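Local coordinates for tRNA uridine(34) acetyltransferase (Methanocaldococcus infernus, PDB 6IA8), which converts the wobble uridine at position 34 of tRNAs to 5-carboxymethyluridine, using acetyl-CoA, S-adenosyl-L-methionine and a [4Fe-4S] cluster, at residues A210-L215 against P282-I287; L243-D246 against K250-Y253; E273-P278 against S324-W329; L394-Y399 against T405-S410. All blocks are in the same frame, centred on the assembly; numbering follows the deposited sequence.

Interaction 1 of 4, residues A210-L215 against P282-I287; sequences ATRVEL and PDMVKI
K286 and E214 form a salt bridge between two strands of the parallel sheet in the radical SAM core. The strands are not neighbours. Strand 250-255 runs between 212-218 and 284-287, so side chains must span its width.

The polar contact is a single bond. K286 NZ donates to E214 OE2 at 2.9 Å. The ammonium meets this oxygen from above the carboxylate plane, 42° out of it. E214 is extended beyond CG, while K286 bends twice near its end, and the two chains cross at about a right angle. E191 brings a second carboxylate close to E214 OE2, so the lysine charge probably eases that crowding. Without the K286 amine, for instance with an alanine at this position, the E214 carboxylate is likely to lose its positive mate beside the like charge of E191.

The other contact is between R212 and M284. With CG of M284 anti to the backbone N (chi1 174°), its thioether end extends toward the arginine. M284 CE lies 3.5 Å from R212 CD. The guanidinium also has a salt bridge to E136, though the arginine is poorly ordered. M284 SD and CE both approach R212 NH1, CE obliquely to the guanidinium, each at 3.4 Å.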
loop_
_atom_site.group_PDB
_atom_site.type_symbol
_atom_site.label_atom_id
_atom_site.label_comp_id
_atom_site.label_asym_id
_atom_site.label_seq_id
_atom_site.Cartn_x
_atom_site.Cartn_y
_atom_site.Cartn_z
ATOM N N ALA A 210 6.405 8.348 -7.118
ATOM C CA ALA A 210 5.794 7.179 -6.496
ATOM C C ALA A 210 6.238 7.048 -5.053
ATOM O O ALA A 210 7.385 7.336 -4.716
ATOM C CB ALA A 210 6.158 5.898 -7.260
ATOM N N THR A 211 5.326 6.581 -4.204
ATOM C CA THR A 211 5.625 6.258 -2.827
ATOM C C THR A 211 5.331 4.815 -2.500
ATOM O O THR A 211 5.796 4.346 -1.454
ATOM C CB THR A 211 4.807 7.154 -1.882
ATOM O OG1 THR A 211 3.410 7.051 -2.206
ATOM C CG2 THR A 211 5.244 8.641 -2.054
ATOM N N ARG A 212 4.525 4.115 -3.322
ATOM C CA ARG A 212 4.161 2.726 -3.059
ATOM C C ARG A 212 4.168 1.966 -4.374
ATOM O O ARG A 212 3.745 2.502 -5.399
ATOM C CB ARG A 212 2.782 2.601 -2.392
ATOM C CG ARG A 212 2.382 1.170 -2.012
ATOM C CD ARG A 212 0.992 1.133 -1.376
ATOM N NE ARG A 212 -0.079 1.098 -2.370
ATOM C CZ ARG A 212 -1.366 1.287 -2.099
ATOM N NH1 ARG A 212 -1.756 1.533 -0.859
ATOM N NH2 ARG A 212 -2.262 1.236 -3.072
ATOM N N VAL A 213 4.658 0.726 -4.346
ATOM C CA VAL A 213 4.622 -0.158 -5.504
ATOM C C VAL A 213 3.923 -1.454 -5.108
ATOM O O VAL A 213 4.275 -2.085 -4.105
ATOM C CB VAL A 213 6.032 -0.443 -6.049
ATOM C CG1 VAL A 213 5.951 -1.470 -7.225
ATOM C CG2 VAL A 213 6.707 0.804 -6.507
ATOM N N GLU A 214 2.912 -1.831 -5.873
ATOM C CA GLU A 214 2.160 -3.053 -5.640
ATOM C C GLU A 214 2.609 -4.077 -6.669
ATOM O O GLU A 214 2.482 -3.835 -7.875
ATOM C CB GLU A 214 0.652 -2.829 -5.761
ATOM C CG GLU A 214 -0.158 -4.075 -5.385
ATOM C CD GLU A 214 -1.630 -3.983 -5.787
ATOM O OE1 GLU A 214 -2.087 -4.851 -6.565
ATOM O OE2 GLU A 214 -2.313 -3.045 -5.329
ATOM N N LEU A 215 3.143 -5.200 -6.199
ATOM C CA LEU A 215 3.662 -6.256 -7.059
ATOM C C LEU A 215 2.560 -7.279 -7.287
ATOM O O LEU A 215 1.918 -7.717 -6.329
ATOM C CB LEU A 215 4.881 -6.923 -6.413
ATOM C CG LEU A 215 6.114 -6.021 -6.244
ATOM C CD1 LEU A 215 7.207 -6.807 -5.444
ATOM C CD2 LEU A 215 6.655 -5.558 -7.584
ATOM N N PRO A 282 6.380 -8.040 3.095
ATOM C CA PRO A 282 5.771 -6.845 2.501
ATOM C C PRO A 282 5.167 -5.954 3.569
ATOM O O PRO A 282 4.798 -6.422 4.648
ATOM C CB PRO A 282 4.667 -7.408 1.603
ATOM C CG PRO A 282 4.241 -8.691 2.304
ATOM C CD PRO A 282 5.573 -9.257 2.867
ATOM N N ASP A 283 5.015 -4.666 3.218
ATOM C CA ASP A 283 4.326 -3.718 4.087
ATOM C C ASP A 283 2.817 -3.913 4.053
ATOM O O ASP A 283 2.124 -3.562 5.015
ATOM C CB ASP A 283 4.627 -2.277 3.679
ATOM C CG ASP A 283 6.104 -1.940 3.709
ATOM O OD1 ASP A 283 6.704 -2.229 4.733
ATOM O OD2 ASP A 283 6.620 -1.395 2.687
ATOM N N MET A 284 2.291 -4.394 2.933
ATOM C CA MET A 284 0.859 -4.407 2.694
ATOM C C MET A 284 0.579 -5.617 1.828
ATOM O O MET A 284 1.436 -6.030 1.039
ATOM C CB MET A 284 0.413 -3.090 2.020
ATOM C CG MET A 284 -1.002 -3.032 1.586
ATOM S SD MET A 284 -1.347 -1.455 0.772
ATOM C CE MET A 284 -0.188 -0.325 1.557
ATOM N N VAL A 285 -0.620 -6.185 1.977
ATOM C CA VAL A 285 -1.044 -7.270 1.101
ATOM C C VAL A 285 -2.481 -7.022 0.684
ATOM O O VAL A 285 -3.274 -6.496 1.466
ATOM C CB VAL A 285 -0.917 -8.652 1.773
ATOM C CG1 VAL A 285 0.566 -9.002 2.051
ATOM C CG2 VAL A 285 -1.757 -8.701 3.042
ATOM N N LYS A 286 -2.808 -7.406 -0.550
ATOM C CA LYS A 286 -4.154 -7.342 -1.113
ATOM C C LYS A 286 -4.524 -8.771 -1.481
ATOM O O LYS A 286 -3.817 -9.402 -2.279
ATOM C CB LYS A 286 -4.175 -6.425 -2.333
ATOM C CG LYS A 286 -5.563 -6.257 -2.976
ATOM C CD LYS A 286 -5.472 -5.514 -4.318
ATOM C CE LYS A 286 -5.859 -4.049 -4.213
ATOM N NZ LYS A 286 -4.762 -3.184 -3.707
ATOM N N ILE A 287 -5.537 -9.324 -0.806
ATOM C CA ILE A 287 -5.842 -10.750 -0.881
ATOM C C ILE A 287 -7.228 -10.933 -1.477
ATOM O O ILE A 287 -8.193 -10.317 -1.017
ATOM C CB ILE A 287 -5.782 -11.424 0.498
ATOM C CG1 ILE A 287 -4.406 -11.239 1.135
ATOM C CG2 ILE A 287 -6.114 -12.937 0.374
ATOM C CD1 ILE A 287 -4.428 -11.538 2.628
#

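Interaction 2 of 4, residues L243-D246 against K250-Y253; sequences LLKD and KVSY
V251 turns one methyl, CG2, against the end of helix 234-245, and this methyl carries the contact. The tight part is with L244. L244 CB lies 3.6 Å from V251 CG2, and L244 CD1 comes to 4.0 Å of the same methyl. The two side chains cross obliquely. V251 holds CG1 anti to the backbone N (chi1 177°), which places CG2 beside that N and facing the helix.

The looser part is with K245. Only its aliphatic carbons take part: K245 CD is 4.0 Å from V251 CG2, and the chains cross at about a right angle. K245 is bent at chi2 and chi4, and its ammonium goes on to a salt bridge with E406 of the acetyltransferase domain and a hydrogen bond to M281 O. No solvent side is evident here, since all three touching residues are buried.

The helix leads through a short turn into the next parallel strand, the return half of a beta-alpha-beta unit in the radical SAM core. V213 and I202 also pack on L244. Between the two segments the chemistry is purely apolar, which implies that the lysine serves two roles: its carbons cover a valine, while its buried charge is met by E406.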
loop_
_atom_site.group_PDB
_atom_site.type_symbol
_atom_site.label_atom_id
_atom_site.label_comp_id
_atom_site.label_asym_id
_atom_site.label_seq_id
_atom_site.Cartn_x
_atom_site.Cartn_y
_atom_site.Cartn_z
ATOM N N LEU A 243 14.973 -4.414 -4.043
ATOM C CA LEU A 243 15.317 -3.165 -4.708
ATOM C C LEU A 243 14.365 -2.052 -4.290
ATOM O O LEU A 243 14.779 -0.901 -4.133
ATOM C CB LEU A 243 15.285 -3.352 -6.218
ATOM C CG LEU A 243 16.367 -4.264 -6.805
ATOM C CD1 LEU A 243 16.075 -4.496 -8.279
ATOM C CD2 LEU A 243 17.737 -3.655 -6.619
ATOM N N LEU A 244 13.082 -2.378 -4.117
ATOM C CA LEU A 244 12.099 -1.387 -3.681
ATOM C C LEU A 244 12.391 -0.930 -2.253
ATOM O O LEU A 244 12.438 0.273 -1.969
ATOM C CB LEU A 244 10.685 -1.980 -3.787
ATOM C CG LEU A 244 10.147 -2.127 -5.217
ATOM C CD1 LEU A 244 8.900 -3.020 -5.192
ATOM C CD2 LEU A 244 9.870 -0.836 -5.858
ATOM N N LYS A 245 12.608 -1.884 -1.345
ATOM C CA LYS A 245 12.887 -1.548 0.045
ATOM C C LYS A 245 14.151 -0.707 0.159
ATOM O O LYS A 245 14.187 0.270 0.911
ATOM C CB LYS A 245 13.037 -2.822 0.863
ATOM C CG LYS A 245 11.738 -3.593 1.203
ATOM C CD LYS A 245 10.764 -2.739 2.025
ATOM C CE LYS A 245 9.642 -3.623 2.570
ATOM N NZ LYS A 245 10.165 -4.455 3.685
ATOM N N ASP A 246 15.203 -1.069 -0.585
ATOM C CA ASP A 246 16.465 -0.345 -0.519
ATOM C C ASP A 246 16.416 0.964 -1.277
ATOM O O ASP A 246 17.406 1.685 -1.264
ATOM C CB ASP A 246 17.615 -1.230 -1.034
ATOM C CG ASP A 246 18.021 -2.282 -0.003
ATOM O OD1 ASP A 246 17.764 -2.052 1.224
ATOM O OD2 ASP A 246 18.604 -3.307 -0.408
ATOM N N LYS A 250 7.390 1.855 -0.323
ATOM C CA LYS A 250 6.469 0.897 0.269
ATOM C C LYS A 250 6.163 -0.211 -0.718
ATOM O O LYS A 250 5.996 0.030 -1.926
ATOM C CB LYS A 250 5.173 1.587 0.681
ATOM C CG LYS A 250 5.450 2.656 1.826
ATOM C CD LYS A 250 4.251 3.615 2.037
ATOM C CE LYS A 250 4.408 4.874 1.189
ATOM N NZ LYS A 250 5.749 5.516 1.278
ATOM N N VAL A 251 6.006 -1.414 -0.182
ATOM C CA VAL A 251 5.858 -2.608 -0.988
ATOM C C VAL A 251 4.569 -3.298 -0.593
ATOM O O VAL A 251 4.390 -3.686 0.563
ATOM C CB VAL A 251 7.046 -3.560 -0.815
ATOM C CG1 VAL A 251 6.833 -4.839 -1.614
ATOM C CG2 VAL A 251 8.351 -2.871 -1.205
ATOM N N SER A 252 3.701 -3.491 -1.559
ATOM C CA SER A 252 2.468 -4.243 -1.409
ATOM C C SER A 252 2.479 -5.461 -2.324
ATOM O O SER A 252 2.979 -5.394 -3.452
ATOM C CB SER A 252 1.254 -3.344 -1.762
ATOM O OG SER A 252 0.071 -4.105 -1.790
ATOM N N TYR A 253 1.907 -6.561 -1.842
ATOM C CA TYR A 253 1.789 -7.793 -2.611
ATOM C C TYR A 253 0.315 -8.062 -2.893
ATOM O O TYR A 253 -0.495 -8.132 -1.956
ATOM C CB TYR A 253 2.332 -9.013 -1.870
ATOM C CG TYR A 253 3.811 -9.179 -1.713
ATOM C CD1 TYR A 253 4.715 -8.245 -2.212
ATOM C CD2 TYR A 253 4.312 -10.321 -1.079
ATOM C CE1 TYR A 253 6.088 -8.449 -2.087
ATOM C CE2 TYR A 253 5.654 -10.530 -0.938
ATOM C CZ TYR A 253 6.553 -9.608 -1.436
ATOM O OH TYR A 253 7.902 -9.906 -1.239
#

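Interaction 3 of 4, residues E273-P278 against S324-W329; sequences EIFTNP and SIMPKW. With SO4 (sulfate ion), chain B.
F275 sets its ring against the loop 326-329. The contact joins the end of helix 264-276 to the end of helix 312-325, two helices of the radical SAM core. The ring has different neighbours on its face and at its rim.

P327 lies over one face. Its CD makes a CH-pi contact, 3.9 Å from the centroid of the F275 ring and 27° off the ring normal. It is displaced toward the rim, so P327 CD is closest to F275 CG, at 3.5 Å. I325 comes to the edge instead. Its CD1 sits near the ring plane, 4.2 Å from F275 CD2, and is a looser neighbour. M326 approaches obliquely, and its CG is 3.6 Å from both F275 CE2 and CZ. Beyond CG, the M326 chain bends at chi3 and packs on V285 and I287 of strand 284-287. The loop is thereby joined to the sheet.

P327 also serves a second ring. Its CB lies over one face of the W329 indole, 3.2 Å above the plane and offset toward the rim. W329 holds CG between its backbone N and carbonyl carbon (chi1 39°), and this turns the indole back beside P327. The indole edge meets the backbone of F275, with W329 CZ2 4.0 Å from F275 O. The W329 ring also stacks with Y399 of the acetyltransferase domain.

A sulfate, probably from the crystallisation liquor, sits beside the loop. K328 N donates a nearly straight hydrogen bond to its O2, 2.9 Å long with an angle of 166° at the hydrogen.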
loop_
_atom_site.group_PDB
_atom_site.type_symbol
_atom_site.label_atom_id
_atom_site.label_comp_id
_atom_site.label_asym_id
_atom_site.label_seq_id
_atom_site.Cartn_x
_atom_site.Cartn_y
_atom_site.Cartn_z
ATOM N N GLU A 273 4.912 -17.920 5.360
ATOM C CA GLU A 273 6.235 -17.684 4.816
ATOM C C GLU A 273 6.429 -16.218 4.480
ATOM O O GLU A 273 7.504 -15.674 4.726
ATOM C CB GLU A 273 6.474 -18.553 3.586
ATOM C CG GLU A 273 7.901 -18.534 3.103
ATOM C CD GLU A 273 8.153 -19.545 2.003
ATOM O OE1 GLU A 273 7.357 -20.511 1.892
ATOM O OE2 GLU A 273 9.128 -19.355 1.254
ATOM N N ILE A 274 5.399 -15.558 3.935
ATOM C CA ILE A 274 5.511 -14.161 3.522
ATOM C C ILE A 274 5.784 -13.249 4.709
ATOM O O ILE A 274 6.375 -12.164 4.542
ATOM C CB ILE A 274 4.222 -13.758 2.767
ATOM C CG1 ILE A 274 4.280 -14.350 1.336
ATOM C CG2 ILE A 274 4.048 -12.281 2.743
ATOM C CD1 ILE A 274 2.974 -14.278 0.576
ATOM N N PHE A 275 5.360 -13.652 5.910
ATOM C CA PHE A 275 5.537 -12.812 7.095
ATOM C C PHE A 275 6.685 -13.244 8.006
ATOM O O PHE A 275 6.930 -12.576 9.037
ATOM C CB PHE A 275 4.239 -12.774 7.907
ATOM C CG PHE A 275 3.058 -12.247 7.123
ATOM C CD1 PHE A 275 3.196 -11.120 6.333
ATOM C CD2 PHE A 275 1.840 -12.907 7.150
ATOM C CE1 PHE A 275 2.120 -10.656 5.570
ATOM C CE2 PHE A 275 0.771 -12.428 6.436
ATOM C CZ PHE A 275 0.918 -11.316 5.643
ATOM N N THR A 276 7.379 -14.352 7.674
ATOM C CA THR A 276 8.435 -14.888 8.534
ATOM C C THR A 276 9.689 -15.297 7.759
ATOM O O THR A 276 10.630 -15.836 8.357
ATOM C CB THR A 276 7.962 -16.098 9.374
ATOM O OG1 THR A 276 7.562 -17.192 8.522
ATOM C CG2 THR A 276 6.812 -15.736 10.293
ATOM N N ASN A 277 9.734 -15.055 6.454
ATOM C CA ASN A 277 10.912 -15.285 5.621
ATOM C C ASN A 277 11.395 -13.934 5.116
ATOM O O ASN A 277 10.603 -13.187 4.511
ATOM C CB ASN A 277 10.540 -16.196 4.463
ATOM C CG ASN A 277 11.687 -16.463 3.525
ATOM O OD1 ASN A 277 12.618 -15.662 3.396
ATOM N ND2 ASN A 277 11.606 -17.597 2.822
ATOM N N PRO A 278 12.633 -13.523 5.424
ATOM C CA PRO A 278 13.036 -12.126 5.141
ATOM C C PRO A 278 13.114 -11.808 3.645
ATOM O O PRO A 278 13.237 -10.641 3.259
ATOM C CB PRO A 278 14.420 -12.011 5.796
ATOM C CG PRO A 278 14.932 -13.411 5.760
ATOM C CD PRO A 278 13.722 -14.297 6.040
ATOM N N SER A 324 -5.117 -13.940 11.070
ATOM C CA SER A 324 -4.788 -14.284 12.447
ATOM C C SER A 324 -3.280 -14.291 12.686
ATOM O O SER A 324 -2.845 -14.181 13.837
ATOM C CB SER A 324 -5.358 -15.664 12.810
ATOM O OG SER A 324 -4.579 -16.676 12.209
ATOM N N ILE A 325 -2.469 -14.473 11.642
ATOM C CA ILE A 325 -1.014 -14.469 11.803
ATOM C C ILE A 325 -0.365 -13.215 11.249
ATOM O O ILE A 325 0.857 -13.111 11.303
ATOM C CB ILE A 325 -0.351 -15.711 11.170
ATOM C CG1 ILE A 325 -0.527 -15.672 9.633
ATOM C CG2 ILE A 325 -0.915 -16.970 11.816
ATOM C CD1 ILE A 325 0.492 -16.535 8.875
ATOM N N MET A 326 -1.124 -12.271 10.704
ATOM C CA MET A 326 -0.511 -11.068 10.128
ATOM C C MET A 326 0.211 -10.266 11.208
ATOM O O MET A 326 -0.381 -9.982 12.245
ATOM C CB MET A 326 -1.564 -10.175 9.480
ATOM C CG MET A 326 -1.588 -10.220 8.004
ATOM S SD MET A 326 -3.013 -9.326 7.386
ATOM C CE MET A 326 -3.375 -10.392 5.954
ATOM N N PRO A 327 1.467 -9.884 11.011
ATOM C CA PRO A 327 2.147 -9.050 12.013
ATOM C C PRO A 327 1.505 -7.679 12.149
ATOM O O PRO A 327 0.718 -7.219 11.323
ATOM C CB PRO A 327 3.586 -8.939 11.488
ATOM C CG PRO A 327 3.740 -10.178 10.584
ATOM C CD PRO A 327 2.382 -10.410 9.989
ATOM N N LYS A 328 1.887 -7.003 13.223
ATOM C CA LYS A 328 1.349 -5.686 13.513
ATOM C C LYS A 328 1.768 -4.664 12.477
ATOM O O LYS A 328 1.160 -3.594 12.408
ATOM C CB LYS A 328 1.818 -5.214 14.894
ATOM C CG LYS A 328 1.319 -6.076 16.051
ATOM C CD LYS A 328 1.905 -5.593 17.390
ATOM C CE LYS A 328 1.432 -6.450 18.556
ATOM N NZ LYS A 328 1.718 -5.808 19.871
ATOM N N TRP A 329 2.850 -4.927 11.750
ATOM C CA TRP A 329 3.401 -3.971 10.797
ATOM C C TRP A 329 2.857 -4.151 9.394
ATOM O O TRP A 329 3.304 -3.436 8.486
ATOM C CB TRP A 329 4.928 -4.055 10.750
ATOM C CG TRP A 329 5.511 -5.441 10.842
ATOM C CD1 TRP A 329 5.898 -6.094 11.988
ATOM C CD2 TRP A 329 5.825 -6.320 9.762
ATOM N NE1 TRP A 329 6.444 -7.330 11.680
ATOM C CE2 TRP A 329 6.385 -7.507 10.325
ATOM C CE3 TRP A 329 5.635 -6.257 8.395
ATOM C CZ2 TRP A 329 6.760 -8.600 9.552
ATOM C CZ3 TRP A 329 6.032 -7.356 7.616
ATOM C CH2 TRP A 329 6.600 -8.495 8.199
HETATM S S SO4 B . 3.975 -9.296 15.455
HETATM O O1 SO4 B . 4.360 -9.017 16.841
HETATM O O2 SO4 B . 4.124 -8.071 14.671
HETATM O O3 SO4 B . 2.600 -9.699 15.406
HETATM O O4 SO4 B . 4.781 -10.388 14.918
#

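Interaction 4 of 4, residues L394-Y399 against T405-S410; sequences LVREDY and TEIFLS
V395 to Y399 pair with E406 to S410 as an antiparallel hairpin in the GNAT acetyltransferase domain. V395, E397 and Y399 form hydrogen-bonded pairs with S410, F408 and E406. R396-L409 and D398-I407 are the non-hydrogen-bonded pairs. The bond from V395 N to S410 O is 2.7 Å long.

On the face of R396 and D398, the carbons of L409 and I407 pack on the arginine chain and the aspartate. R396 lies alongside L409, its CB 3.8 Å from L409 CD2. The I407 CG2 methyl touches the carboxylate oxygen D398 OD1 at 3.5 Å. On the other face, Y399 lays its ring over E406. E406 CB lies 3.6 Å from the ring centroid.

Further bonds position these groups. R396 grips D398 side-on within its own strand. R396 NE meets D398 OD1 and R396 NH2 meets OD2, each at 2.8 Å. R396 NH2 has a second partner in E484 of helix 469-484. With a leucine replacing R396, the D398 carboxylate would probably be free to turn and E484 would lose this charge. E406 bends at chi2, and its carboxylate forms salt bridges to R426 and R444. Near S410, a water donates to F408 O at 2.8 Å and more weakly to V395 O, and also bonds S410 OG.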
loop_
_atom_site.group_PDB
_atom_site.type_symbol
_atom_site.label_atom_id
_atom_site.label_comp_id
_atom_site.label_asym_id
_atom_site.label_seq_id
_atom_site.Cartn_x
_atom_site.Cartn_y
_atom_site.Cartn_z
ATOM N N LEU A 394 4.868 5.081 22.926
ATOM C CA LEU A 394 5.662 4.890 21.713
ATOM C C LEU A 394 6.219 3.476 21.737
ATOM O O LEU A 394 6.930 3.122 22.667
ATOM C CB LEU A 394 6.803 5.903 21.631
ATOM C CG LEU A 394 7.252 6.283 20.207
ATOM C CD1 LEU A 394 8.260 7.441 20.257
ATOM C CD2 LEU A 394 7.831 5.115 19.470
ATOM N N VAL A 395 5.866 2.660 20.758
ATOM C CA VAL A 395 6.210 1.237 20.723
ATOM C C VAL A 395 7.146 0.993 19.549
ATOM O O VAL A 395 7.104 1.704 18.547
ATOM C CB VAL A 395 4.946 0.355 20.587
ATOM C CG1 VAL A 395 5.321 -1.111 20.467
ATOM C CG2 VAL A 395 4.010 0.574 21.786
ATOM N N ARG A 396 8.017 0.004 19.681
ATOM C CA ARG A 396 8.963 -0.305 18.619
ATOM C C ARG A 396 8.985 -1.800 18.374
ATOM O O ARG A 396 9.004 -2.577 19.321
ATOM C CB ARG A 396 10.387 0.159 18.971
ATOM C CG ARG A 396 11.453 -0.318 17.997
ATOM C CD ARG A 396 12.795 0.297 18.355
ATOM N NE ARG A 396 13.897 -0.313 17.600
ATOM C CZ ARG A 396 15.173 -0.001 17.768
ATOM N NH1 ARG A 396 15.497 0.927 18.653
ATOM N NH2 ARG A 396 16.108 -0.610 17.052
ATOM N N GLU A 397 9.061 -2.196 17.109
ATOM C CA GLU A 397 9.213 -3.595 16.728
ATOM C C GLU A 397 10.121 -3.651 15.514
ATOM O O GLU A 397 9.855 -2.953 14.526
ATOM C CB GLU A 397 7.861 -4.212 16.380
ATOM C CG GLU A 397 7.925 -5.660 15.931
ATOM C CD GLU A 397 6.547 -6.203 15.611
ATOM O OE1 GLU A 397 5.541 -5.459 15.723
ATOM O OE2 GLU A 397 6.464 -7.367 15.255
ATOM N N ASP A 398 11.168 -4.480 15.588
ATOM C CA ASP A 398 12.149 -4.632 14.523
ATOM C C ASP A 398 11.958 -5.978 13.827
ATOM O O ASP A 398 11.583 -6.983 14.460
ATOM C CB ASP A 398 13.585 -4.565 15.062
ATOM C CG ASP A 398 13.967 -3.170 15.614
ATOM O OD1 ASP A 398 13.121 -2.265 15.700
ATOM O OD2 ASP A 398 15.146 -2.973 15.895
ATOM N N TYR A 399 12.320 -6.026 12.539
ATOM C CA TYR A 399 12.374 -7.310 11.851
ATOM C C TYR A 399 13.377 -7.250 10.710
ATOM O O TYR A 399 13.719 -6.182 10.213
ATOM C CB TYR A 399 11.002 -7.753 11.350
ATOM C CG TYR A 399 10.256 -6.783 10.481
ATOM C CD1 TYR A 399 9.540 -5.738 11.055
ATOM C CD2 TYR A 399 10.236 -6.923 9.081
ATOM C CE1 TYR A 399 8.828 -4.829 10.267
ATOM C CE2 TYR A 399 9.496 -6.016 8.265
ATOM C CZ TYR A 399 8.805 -4.972 8.902
ATOM O OH TYR A 399 8.049 -4.074 8.206
ATOM N N THR A 405 17.372 -4.182 8.024
ATOM C CA THR A 405 16.583 -4.111 9.246
ATOM C C THR A 405 15.465 -3.100 9.066
ATOM O O THR A 405 15.711 -1.957 8.651
ATOM C CB THR A 405 17.439 -3.725 10.447
ATOM O OG1 THR A 405 18.432 -4.731 10.644
ATOM C CG2 THR A 405 16.592 -3.629 11.709
ATOM N N GLU A 406 14.242 -3.537 9.374
ATOM C CA GLU A 406 13.072 -2.673 9.394
ATOM C C GLU A 406 12.755 -2.381 10.848
ATOM O O GLU A 406 12.767 -3.303 11.666
ATOM C CB GLU A 406 11.873 -3.330 8.728
ATOM C CG GLU A 406 12.063 -3.687 7.278
ATOM C CD GLU A 406 11.976 -2.502 6.300
ATOM O OE1 GLU A 406 11.673 -1.349 6.709
ATOM O OE2 GLU A 406 12.168 -2.740 5.084
ATOM N N ILE A 407 12.545 -1.101 11.167
ATOM C CA ILE A 407 12.123 -0.641 12.483
ATOM C C ILE A 407 10.721 -0.061 12.328
ATOM O O ILE A 407 10.510 0.903 11.583
ATOM C CB ILE A 407 13.092 0.404 13.052
ATOM C CG1 ILE A 407 14.503 -0.202 13.203
ATOM C CG2 ILE A 407 12.548 0.923 14.394
ATOM C CD1 ILE A 407 15.485 0.250 12.216
ATOM N N PHE A 408 9.760 -0.659 12.995
ATOM C CA PHE A 408 8.369 -0.217 12.925
ATOM C C PHE A 408 8.061 0.490 14.233
ATOM O O PHE A 408 7.996 -0.150 15.290
ATOM C CB PHE A 408 7.432 -1.392 12.722
ATOM C CG PHE A 408 5.968 -1.004 12.583
ATOM C CD1 PHE A 408 5.492 -0.488 11.399
ATOM C CD2 PHE A 408 5.082 -1.176 13.622
ATOM C CE1 PHE A 408 4.148 -0.153 11.226
ATOM C CE2 PHE A 408 3.736 -0.856 13.477
ATOM C CZ PHE A 408 3.265 -0.334 12.276
ATOM N N LEU A 409 7.982 1.815 14.174
ATOM C CA LEU A 409 7.688 2.660 15.324
ATOM C C LEU A 409 6.220 3.039 15.301
ATOM O O LEU A 409 5.693 3.384 14.248
ATOM C CB LEU A 409 8.526 3.941 15.287
ATOM C CG LEU A 409 10.047 3.801 15.334
ATOM C CD1 LEU A 409 10.672 5.205 15.164
ATOM C CD2 LEU A 409 10.523 3.160 16.662
ATOM N N SER A 410 5.565 3.040 16.459
ATOM C CA SER A 410 4.149 3.379 16.470
ATOM C C SER A 410 3.770 4.043 17.785
ATOM O O SER A 410 4.426 3.858 18.810
ATOM C CB SER A 410 3.285 2.132 16.216
ATOM O OG SER A 410 3.516 1.182 17.236
HETATM O O HOH W 1 5.726 -0.537 16.929
#

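Interactions 1, 2 and 3 lie in the radical SAM core; interaction 4 lies in the acetyltransferase domain. Interactions 1 and 2 share the parallel sheet: strand 250-255 of interaction 2 runs between the two strands of interaction 1. Interaction 1, near the chain's centre, places a salt bridge and an arginine-methionine contact across that strand, whereas the buried interaction 2 is apolar. Interaction 3 is also buried and apolar, centred on one aromatic ring, and meets interaction 1 through M326, I274 and W329. Interaction 4 is partly buried and the one dominated by backbone bonds. Among the places where the domains meet are K245 with E406, joining interactions 2 and 4, and W329 with Y399, E397 and F408, joining 3 and 4.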